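Local structure of Cfl (Pectobacterium brasiliense, 7A9J) at residues 132-137 with 153-158; 284-289 with 307-312. The protein is a coronafacic acid ligase that probably activates its carboxylic acid substrate with ATP, as other AMP-forming ligases do. The protein carries 1 engineered substitution. All coordinates share one frame; numbering follows the deposited sequence. Where two conformers were deposited one is given.

Interaction 1: residues 132-137 with 153-158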
ATOM      1  N   GLU A 132       7.626  24.147   0.813  1.00 36.89           N
ATOM      2  CA  GLU A 132       7.721  23.662   2.200  1.00 44.17           C
ATOM      3  C   GLU A 132       9.146  23.237   2.561  1.00 45.33           C
ATOM      4  O   GLU A 132       9.466  23.042   3.748  1.00 43.10           O
ATOM      5  CB  GLU A 132       6.786  22.449   2.353  1.00 42.47           C
ATOM      6  CG  GLU A 132       5.328  22.816   2.606  1.00 51.29           C
ATOM      7  CD  GLU A 132       4.348  21.642   2.379  1.00 63.08           C
ATOM      8  OE1 GLU A 132       4.772  20.487   2.075  1.00 66.56           O
ATOM      9  OE2 GLU A 132       3.124  21.886   2.511  1.00 67.68           O
ATOM     10  N   THR A 133       9.989  23.052   1.551  1.00 39.48           N
ATOM     11  CA  THR A 133      11.287  22.394   1.661  1.00 41.16           C
ATOM     12  C   THR A 133      12.393  23.199   0.984  1.00 42.59           C
ATOM     13  O   THR A 133      13.459  22.651   0.687  1.00 42.16           O
ATOM     14  CB  THR A 133      11.202  21.009   1.019  1.00 43.74           C
ATOM     15  OG1 THR A 133       9.919  20.443   1.296  1.00 44.63           O
ATOM     16  CG2 THR A 133      12.240  20.078   1.653  1.00 46.98           C
ATOM     17  N   LYS A 134      12.140  24.470   0.692  1.00 41.18           N
ATOM     18  CA  LYS A 134      12.948  25.180  -0.297  1.00 45.44           C
ATOM     19  C   LYS A 134      14.405  25.307   0.149  1.00 43.98           C
ATOM     20  O   LYS A 134      15.337  25.035  -0.618  1.00 44.86           O
ATOM     21  CB  LYS A 134      12.361  26.582  -0.523  1.00 38.78           C
ATOM     22  CG  LYS A 134      13.177  27.376  -1.579  1.00 46.49           C
ATOM     23  CD  LYS A 134      12.388  28.528  -2.108  1.00 46.07           C
ATOM     24  CE  LYS A 134      13.230  29.351  -3.111  1.00 40.06           C
ATOM     25  NZ  LYS A 134      14.414  30.078  -2.560  1.00 44.95           N
ATOM     26  N   GLN A 135      14.618  25.758   1.376  1.00 43.23           N
ATOM     27  CA  GLN A 135      15.983  25.999   1.833  1.00 45.43           C
ATOM     28  C   GLN A 135      16.771  24.697   1.866  1.00 49.29           C
ATOM     29  O   GLN A 135      17.932  24.647   1.442  1.00 48.33           O
ATOM     30  CB  GLN A 135      15.953  26.659   3.204  1.00 50.78           C
ATOM     31  CG  GLN A 135      15.549  28.122   3.116  1.00 56.04           C
ATOM     32  CD  GLN A 135      15.418  28.763   4.474  1.00 73.99           C
ATOM     33  OE1 GLN A 135      15.486  28.076   5.504  1.00 74.85           O
ATOM     34  NE2 GLN A 135      15.243  30.093   4.495  1.00 64.10           N
ATOM     35  N   GLU A 136      16.125  23.620   2.304  1.00 43.32           N
ATOM     36  CA  GLU A 136      16.778  22.315   2.352  1.00 48.86           C
ATOM     37  C   GLU A 136      17.131  21.827   0.950  1.00 52.26           C
ATOM     38  O   GLU A 136      18.265  21.421   0.684  1.00 47.79           O
ATOM     39  CB  GLU A 136      15.873  21.305   3.081  1.00 45.47           C
ATOM     40  CG  GLU A 136      15.649  21.615   4.577  1.00 47.12           C
ATOM     41  CD  GLU A 136      14.639  22.755   4.855  1.00 52.46           C
ATOM     42  OE1 GLU A 136      13.984  23.258   3.897  1.00 50.95           O
ATOM     43  OE2 GLU A 136      14.494  23.146   6.030  1.00 49.26           O
ATOM     44  N   ILE A 137      16.181  21.882   0.027  1.00 41.26           N
ATOM     45  CA  ILE A 137      16.461  21.382  -1.317  1.00 40.39           C
ATOM     46  C   ILE A 137      17.589  22.201  -1.946  1.00 47.31           C
ATOM     47  O   ILE A 137      18.582  21.657  -2.452  1.00 42.70           O
ATOM     48  CB  ILE A 137      15.181  21.407  -2.159  1.00 35.74           C
ATOM     49  CG1 ILE A 137      14.203  20.313  -1.718  1.00 34.67           C
ATOM     50  CG2 ILE A 137      15.530  21.144  -3.686  1.00 42.02           C
ATOM     51  CD1 ILE A 137      12.774  20.695  -2.065  1.00 38.19           C
ATOM     52  N   ILE A 153       8.291  33.311 -10.063  1.00 45.76           N
ATOM     53  CA  ILE A 153       9.340  33.776 -10.959  1.00 44.07           C
ATOM     54  C   ILE A 153      10.525  34.376 -10.219  1.00 49.32           C
ATOM     55  O   ILE A 153      11.657  34.273 -10.692  1.00 53.42           O
ATOM     56  CB  ILE A 153       8.768  34.790 -11.976  1.00 48.48           C
ATOM     57  CG1 ILE A 153       8.041  35.941 -11.291  1.00 53.01           C
ATOM     58  CG2 ILE A 153       7.823  34.081 -12.937  1.00 69.39           C
ATOM     59  CD1 ILE A 153       7.489  36.896 -12.295  1.00 59.59           C
ATOM     60  N   GLU A 154      10.305  35.035  -9.079  1.00 49.61           N
ATOM     61  CA  GLU A 154      11.462  35.567  -8.351  1.00 49.24           C
ATOM     62  C   GLU A 154      12.426  34.478  -7.860  1.00 47.57           C
ATOM     63  O   GLU A 154      13.520  34.833  -7.383  1.00 48.07           O
ATOM     64  CB  GLU A 154      11.026  36.408  -7.159  1.00 48.68           C
ATOM     65  CG  GLU A 154      10.279  35.670  -6.045  1.00 47.41           C
ATOM     66  CD  GLU A 154       8.805  35.481  -6.348  1.00 59.40           C
ATOM     67  OE1 GLU A 154       8.067  35.145  -5.388  1.00 53.39           O
ATOM     68  OE2 GLU A 154       8.396  35.684  -7.540  1.00 53.32           O
ATOM     69  N   ASP A 155      12.059  33.206  -7.945  1.00 47.97           N
ATOM     70  CA  ASP A 155      12.902  32.086  -7.518  1.00 48.45           C
ATOM     71  C   ASP A 155      13.540  31.332  -8.675  1.00 44.73           C
ATOM     72  O   ASP A 155      14.196  30.312  -8.447  1.00 47.47           O
ATOM     73  CB  ASP A 155      12.096  31.101  -6.643  1.00 48.07           C
ATOM     74  CG  ASP A 155      11.586  31.760  -5.361  1.00 41.49           C
ATOM     75  OD1 ASP A 155      12.335  32.560  -4.755  1.00 46.82           O
ATOM     76  OD2 ASP A 155      10.414  31.505  -5.017  1.00 47.35           O
ATOM     77  N   LYS A 156      13.346  31.770  -9.915  1.00 47.21           N
ATOM     78  CA  LYS A 156      14.119  31.187 -11.014  1.00 56.28           C
ATOM     79  C   LYS A 156      15.527  31.784 -11.013  1.00 50.72           C
ATOM     80  O   LYS A 156      15.753  32.893 -11.504  1.00 52.98           O
ATOM     81  CB  LYS A 156      13.420  31.435 -12.341  1.00 61.66           C
ATOM     82  CG  LYS A 156      14.082  30.777 -13.542  1.00 65.00           C
ATOM     83  CD  LYS A 156      13.213  31.086 -14.734  1.00 78.32           C
ATOM     84  CE  LYS A 156      11.751  30.809 -14.321  1.00 82.54           C
ATOM     85  NZ  LYS A 156      10.676  31.423 -15.165  1.00 60.13           N
ATOM     86  N   GLU A 157      16.487  31.059 -10.456  1.00 51.95           N
ATOM     87  CA  GLU A 157      17.846  31.570 -10.361  1.00 52.39           C
ATOM     88  C   GLU A 157      18.728  30.390 -10.021  1.00 60.92           C
ATOM     89  O   GLU A 157      18.236  29.363  -9.560  1.00 52.53           O
ATOM     90  CB  GLU A 157      17.959  32.666  -9.303  1.00 62.71           C
ATOM     91  CG  GLU A 157      17.481  32.257  -7.902  1.00 63.53           C
ATOM     92  CD  GLU A 157      17.820  33.307  -6.854  1.00 78.92           C
ATOM     93  OE1 GLU A 157      17.750  32.982  -5.650  1.00 88.36           O
ATOM     94  OE2 GLU A 157      18.160  34.460  -7.229  1.00 88.95           O
ATOM     95  N   ASN A 158      20.036  30.544 -10.240  1.00 56.64           N
ATOM     96  CA  ASN A 158      21.021  29.517  -9.858  1.00 60.13           C
ATOM     97  C   ASN A 158      20.643  28.218 -10.553  1.00 51.54           C
ATOM     98  O   ASN A 158      20.579  28.195 -11.795  1.00 58.26           O
ATOM     99  CB  ASN A 158      21.098  29.426  -8.336  1.00 58.99           C
ATOM    100  CG  ASN A 158      21.478  30.715  -7.727  1.00 65.95           C
ATOM    101  OD1 ASN A 158      22.352  31.420  -8.243  1.00 62.45           O
ATOM    102  ND2 ASN A 158      20.808  31.077  -6.644  1.00 66.65           N
TER
HETATM  103  O   HOH W   1      14.993  32.108  -4.286  1.00 51.98           O
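Lys134 and Asp155 meet through CE, the last carbon of the lysine, and the carboxylate of the aspartate. From CB the lysine runs out almost straight: CG stands anti to the backbone N (chi1 -179°), and the chain stays extended as far as CE. Lys134 CE is the first atom to touch the other segment, packing 3.7 Å from Asp155 CG. At this point the chain bends (chi4 -66°), leaving Lys134 NZ 3.9 Å from Asp155 OD1, a long salt bridge with no direct hydrogen bond. A water fills the role of that bond, accepting from Lys134 NZ at 2.7 Å and lying at the same 2.7 Å from Asp155 OD1. Glu157 OE1 is a more distant partner of the water, at 3.2 Å.

The contact is a small one on the surface, 78 Å² in all, between the first turn of helix 134-138 and the short 3-10 turn 153-155, which lies in the connection from strand 145-148 to strand 160-162 of a five-stranded parallel sheet. Both charged ends have other partners nearby. Lys134 NZ also forms a salt bridge with Glu138 OE1, while Asp155 OD2 is hydrogen-bonded to Tyr131 OH.

Interaction 2: residues 284-289 with 307-312; sequences SNFHKI and CVAGGD. With R4Z (6-ethyl-1-oxidanylidene-indene-4-carboxylic acid), chain B.
The Phe286 ring is brought against strand 307-311 by two torsions: chi1 of -70° sets CG anti to the carbonyl carbon and beside the backbone N, and chi2 of -66° fixes the turn of the ring. On the strand, Cys307 SG is likewise anti to its carbonyl carbon, which places the sulfur near the same ring. The closest apolar approach is Phe286 CE1 to Cys307 CB, 3.6 Å. The sulfur itself lies 5.0 Å from the Phe286 ring centroid and 60° off the normal, an oblique sulfur-aromatic contact. Along another part of the ring, Phe286 CE2 comes within 3.5 Å of Val308 O; this carbonyl oxygen sits at the ring edge near its plane, where the aromatic hydrogens carry partial positive charge. Further along, CD2 of Phe286 reaches CB of Ala309 at 4.1 Å. One ring thus spans three consecutive strand residues, all buried.

Just beyond this packing the strand enters the ligand pocket, and Gly310 C lies 3.5 Å from C04 of the bound indenone acid. Helix 283-294 connects strand 278-281 to the parallel neighbour 306-311 in a beta-alpha-beta unit. Ile279 of the first strand also touches Phe286, and Phe322 of helix 316-326 meets its ring edge-to-face, so the phenylalanine is packed between both strands and the next helix.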
ATOM      1  N   SER A 284      -7.376   1.634   6.343  1.00 34.03           N
ATOM      2  CA  SER A 284      -7.899   2.871   6.883  1.00 35.53           C
ATOM      3  C   SER A 284      -8.750   3.627   5.864  1.00 39.09           C
ATOM      4  O   SER A 284      -9.756   4.244   6.243  1.00 39.20           O
ATOM      5  CB  SER A 284      -6.746   3.752   7.351  1.00 46.66           C
ATOM      6  OG  SER A 284      -7.264   4.987   7.796  1.00 59.06           O
ATOM      7  N   ASN A 285      -8.297   3.682   4.603  1.00 38.21           N
ATOM      8  CA  ASN A 285      -9.083   4.342   3.550  1.00 38.76           C
ATOM      9  C   ASN A 285     -10.494   3.780   3.517  1.00 36.01           C
ATOM     10  O   ASN A 285     -11.473   4.524   3.506  1.00 35.32           O
ATOM     11  CB  ASN A 285      -8.445   4.141   2.164  1.00 36.67           C
ATOM     12  CG  ASN A 285      -7.281   5.069   1.883  1.00 34.89           C
ATOM     13  OD1 ASN A 285      -6.209   4.623   1.497  1.00 35.32           O
ATOM     14  ND2 ASN A 285      -7.488   6.380   2.053  1.00 38.32           N
ATOM     15  N   PHE A 286     -10.612   2.442   3.505  1.00 32.79           N
ATOM     16  CA  PHE A 286     -11.934   1.865   3.340  1.00 34.65           C
ATOM     17  C   PHE A 286     -12.784   1.982   4.594  1.00 40.31           C
ATOM     18  O   PHE A 286     -14.008   2.144   4.501  1.00 41.29           O
ATOM     19  CB  PHE A 286     -11.774   0.418   2.896  1.00 37.25           C
ATOM     20  CG  PHE A 286     -11.244   0.323   1.504  1.00 30.35           C
ATOM     21  CD1 PHE A 286     -12.014   0.770   0.446  1.00 33.93           C
ATOM     22  CD2 PHE A 286      -9.955  -0.127   1.261  1.00 30.57           C
ATOM     23  CE1 PHE A 286     -11.544   0.707  -0.849  1.00 31.13           C
ATOM     24  CE2 PHE A 286      -9.459  -0.192  -0.038  1.00 31.62           C
ATOM     25  CZ  PHE A 286     -10.256   0.219  -1.116  1.00 30.55           C
ATOM     26  N   HIS A 287     -12.163   1.911   5.765  1.00 38.33           N
ATOM     27  CA  HIS A 287     -12.886   2.170   7.013  1.00 47.34           C
ATOM     28  C   HIS A 287     -13.530   3.547   6.992  1.00 47.22           C
ATOM     29  O   HIS A 287     -14.681   3.720   7.420  1.00 46.10           O
ATOM     30  CB  HIS A 287     -11.925   2.056   8.195  1.00 45.47           C
ATOM     31  CG  HIS A 287     -11.820   0.674   8.761  1.00 60.31           C
ATOM     32  ND1 HIS A 287     -10.624  -0.015   8.828  1.00 67.53           N
ATOM     33  CD2 HIS A 287     -12.759  -0.158   9.275  1.00 62.57           C
ATOM     34  CE1 HIS A 287     -10.834  -1.217   9.343  1.00 54.95           C
ATOM     35  NE2 HIS A 287     -12.119  -1.328   9.627  1.00 63.48           N
ATOM     36  N   LYS A 288     -12.789   4.548   6.500  1.00 41.92           N
ATOM     37  CA  LYS A 288     -13.332   5.898   6.407  1.00 42.46           C
ATOM     38  C   LYS A 288     -14.489   5.959   5.426  1.00 41.26           C
ATOM     39  O   LYS A 288     -15.496   6.626   5.684  1.00 42.46           O
ATOM     40  CB  LYS A 288     -12.251   6.874   5.974  1.00 44.67           C
ATOM     41  CG  LYS A 288     -11.078   6.936   6.944  1.00 66.72           C
ATOM     42  CD  LYS A 288      -9.826   7.535   6.289  1.00 73.25           C
ATOM     43  CE  LYS A 288      -9.658   8.993   6.669  1.00 77.46           C
ATOM     44  NZ  LYS A 288      -8.420   9.200   7.477  1.00 90.32           N
ATOM     45  N   ILE A 289     -14.365   5.257   4.301  1.00 42.77           N
ATOM     46  CA  ILE A 289     -15.449   5.245   3.333  1.00 37.08           C
ATOM     47  C   ILE A 289     -16.716   4.654   3.968  1.00 40.93           C
ATOM     48  O   ILE A 289     -17.822   5.194   3.819  1.00 45.78           O
ATOM     49  CB  ILE A 289     -14.960   4.505   2.079  1.00 43.69           C
ATOM     50  CG1 ILE A 289     -13.984   5.466   1.342  1.00 34.91           C
ATOM     51  CG2 ILE A 289     -16.106   4.158   1.162  1.00 41.95           C
ATOM     52  CD1 ILE A 289     -13.204   4.819   0.231  1.00 32.60           C
ATOM     53  N   CYS A 307     -12.724  -3.302  -4.973  1.00 26.02           N
ATOM     54  CA  CYS A 307     -11.882  -2.577  -4.019  1.00 29.37           C
ATOM     55  C   CYS A 307     -10.802  -3.492  -3.453  1.00 33.11           C
ATOM     56  O   CYS A 307     -11.088  -4.637  -3.086  1.00 30.51           O
ATOM     57  CB  CYS A 307     -12.736  -2.033  -2.857  1.00 32.92           C
ATOM     58  SG  CYS A 307     -13.944  -0.811  -3.535  1.00 34.69           S
ATOM     59  N   VAL A 308      -9.576  -2.984  -3.362  1.00 27.50           N
ATOM     60  CA  VAL A 308      -8.409  -3.771  -2.970  1.00 26.42           C
ATOM     61  C   VAL A 308      -7.745  -3.066  -1.794  1.00 27.10           C
ATOM     62  O   VAL A 308      -7.147  -1.994  -1.965  1.00 27.41           O
ATOM     63  CB  VAL A 308      -7.410  -3.967  -4.123  1.00 26.51           C
ATOM     64  CG1 VAL A 308      -6.191  -4.760  -3.610  1.00 27.68           C
ATOM     65  CG2 VAL A 308      -8.070  -4.676  -5.350  1.00 26.49           C
ATOM     66  N   ALA A 309      -7.757  -3.716  -0.620  1.00 23.98           N
ATOM     67  CA  ALA A 309      -7.127  -3.165   0.577  1.00 25.46           C
ATOM     68  C   ALA A 309      -5.688  -3.670   0.614  1.00 30.62           C
ATOM     69  O   ALA A 309      -5.452  -4.878   0.567  1.00 31.53           O
ATOM     70  CB  ALA A 309      -7.869  -3.637   1.861  1.00 28.37           C
ATOM     71  N   GLY A 310      -4.742  -2.775   0.798  1.00 30.08           N
ATOM     72  CA  GLY A 310      -3.342  -3.146   0.626  1.00 30.59           C
ATOM     73  C   GLY A 310      -2.553  -2.981   1.901  1.00 40.03           C
ATOM     74  O   GLY A 310      -2.677  -1.958   2.553  1.00 37.39           O
ATOM     75  N   GLY A 311      -1.696  -3.977   2.195  0.53 42.02           N
ATOM     76  CA  GLY A 311      -0.720  -3.907   3.269  0.53 48.01           C
ATOM     77  C   GLY A 311       0.208  -5.102   3.500  0.53 49.65           C
ATOM     78  O   GLY A 311       0.811  -5.693   2.577  0.53 30.49           O
ATOM     79  N   ASP A 312       0.375  -5.394   4.801  0.53 50.53           N
ATOM     80  CA  ASP A 312       1.218  -6.463   5.335  0.53 56.00           C
ATOM     81  C   ASP A 312       0.491  -7.183   6.463  0.53 53.89           C
ATOM     82  O   ASP A 312       1.119  -7.801   7.345  0.53 50.76           O
ATOM     83  CB  ASP A 312       2.565  -5.918   5.812  0.53 58.70           C
ATOM     84  CG  ASP A 312       3.624  -6.026   4.747  0.53 60.03           C
ATOM     85  OD1 ASP A 312       3.714  -7.132   4.162  0.53 46.68           O
ATOM     86  OD2 ASP A 312       4.332  -5.016   4.487  0.53 62.77           O
TER
HETATM   87  C13 R4Z B 601       5.583  -2.964  -2.858  1.00 34.62           C
HETATM   88  C15 R4Z B 601       3.243  -3.782  -2.319  1.00 31.29           C
HETATM   89  C02 R4Z B 601       0.801  -4.427  -1.704  1.00 31.18           C
HETATM   90  C03 R4Z B 601      -0.234  -4.015  -0.865  1.00 30.13           C
HETATM   91  C04 R4Z B 601       0.365  -2.888  -0.022  1.00 32.58           C
HETATM   92  C05 R4Z B 601       2.036  -3.697  -1.644  1.00 26.85           C
HETATM   93  C06 R4Z B 601       1.850  -2.706  -0.648  1.00 30.71           C
HETATM   94  C07 R4Z B 601       2.892  -1.822  -0.393  1.00 33.43           C
HETATM   95  C08 R4Z B 601       2.714  -0.738   0.683  1.00 42.23           C
HETATM   96  C11 R4Z B 601       4.086  -1.895  -1.109  1.00 34.91           C
HETATM   97  C12 R4Z B 601       4.282  -2.877  -2.089  1.00 31.85           C
HETATM   98  C14 R4Z B 601       5.637  -1.879  -3.972  1.00 31.87           C
HETATM   99  O01 R4Z B 601       0.660  -5.363  -2.447  1.00 30.09           O
HETATM  100  O09 R4Z B 601       3.542   0.211   0.690  1.00 53.64           O
HETATM  101  O10 R4Z B 601       1.787  -0.780   1.554  1.00 41.12           O

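Overall arrangement
Interaction 1 comes first along the chain and closes before interaction 2 begins. Their centres are 36 Å apart and their nearest atoms about 18 Å, so they do not touch, although all four segments fall within the AMP-binding region of the enzyme. Each lies beside a different sheet: 132-137 and 153-158 accompany the five-stranded parallel sheet that includes 145-148 and 160-162, whereas 284-289 packs on strand 306-311, which pairs with 278-281 and 331-335. Interaction 1 is peripheral, its centre 31 Å from the chain centre; interaction 2 is buried, with its centre at 9 Å, close to the strand end that bears Gly310 and Gly311 of the ligand pocket.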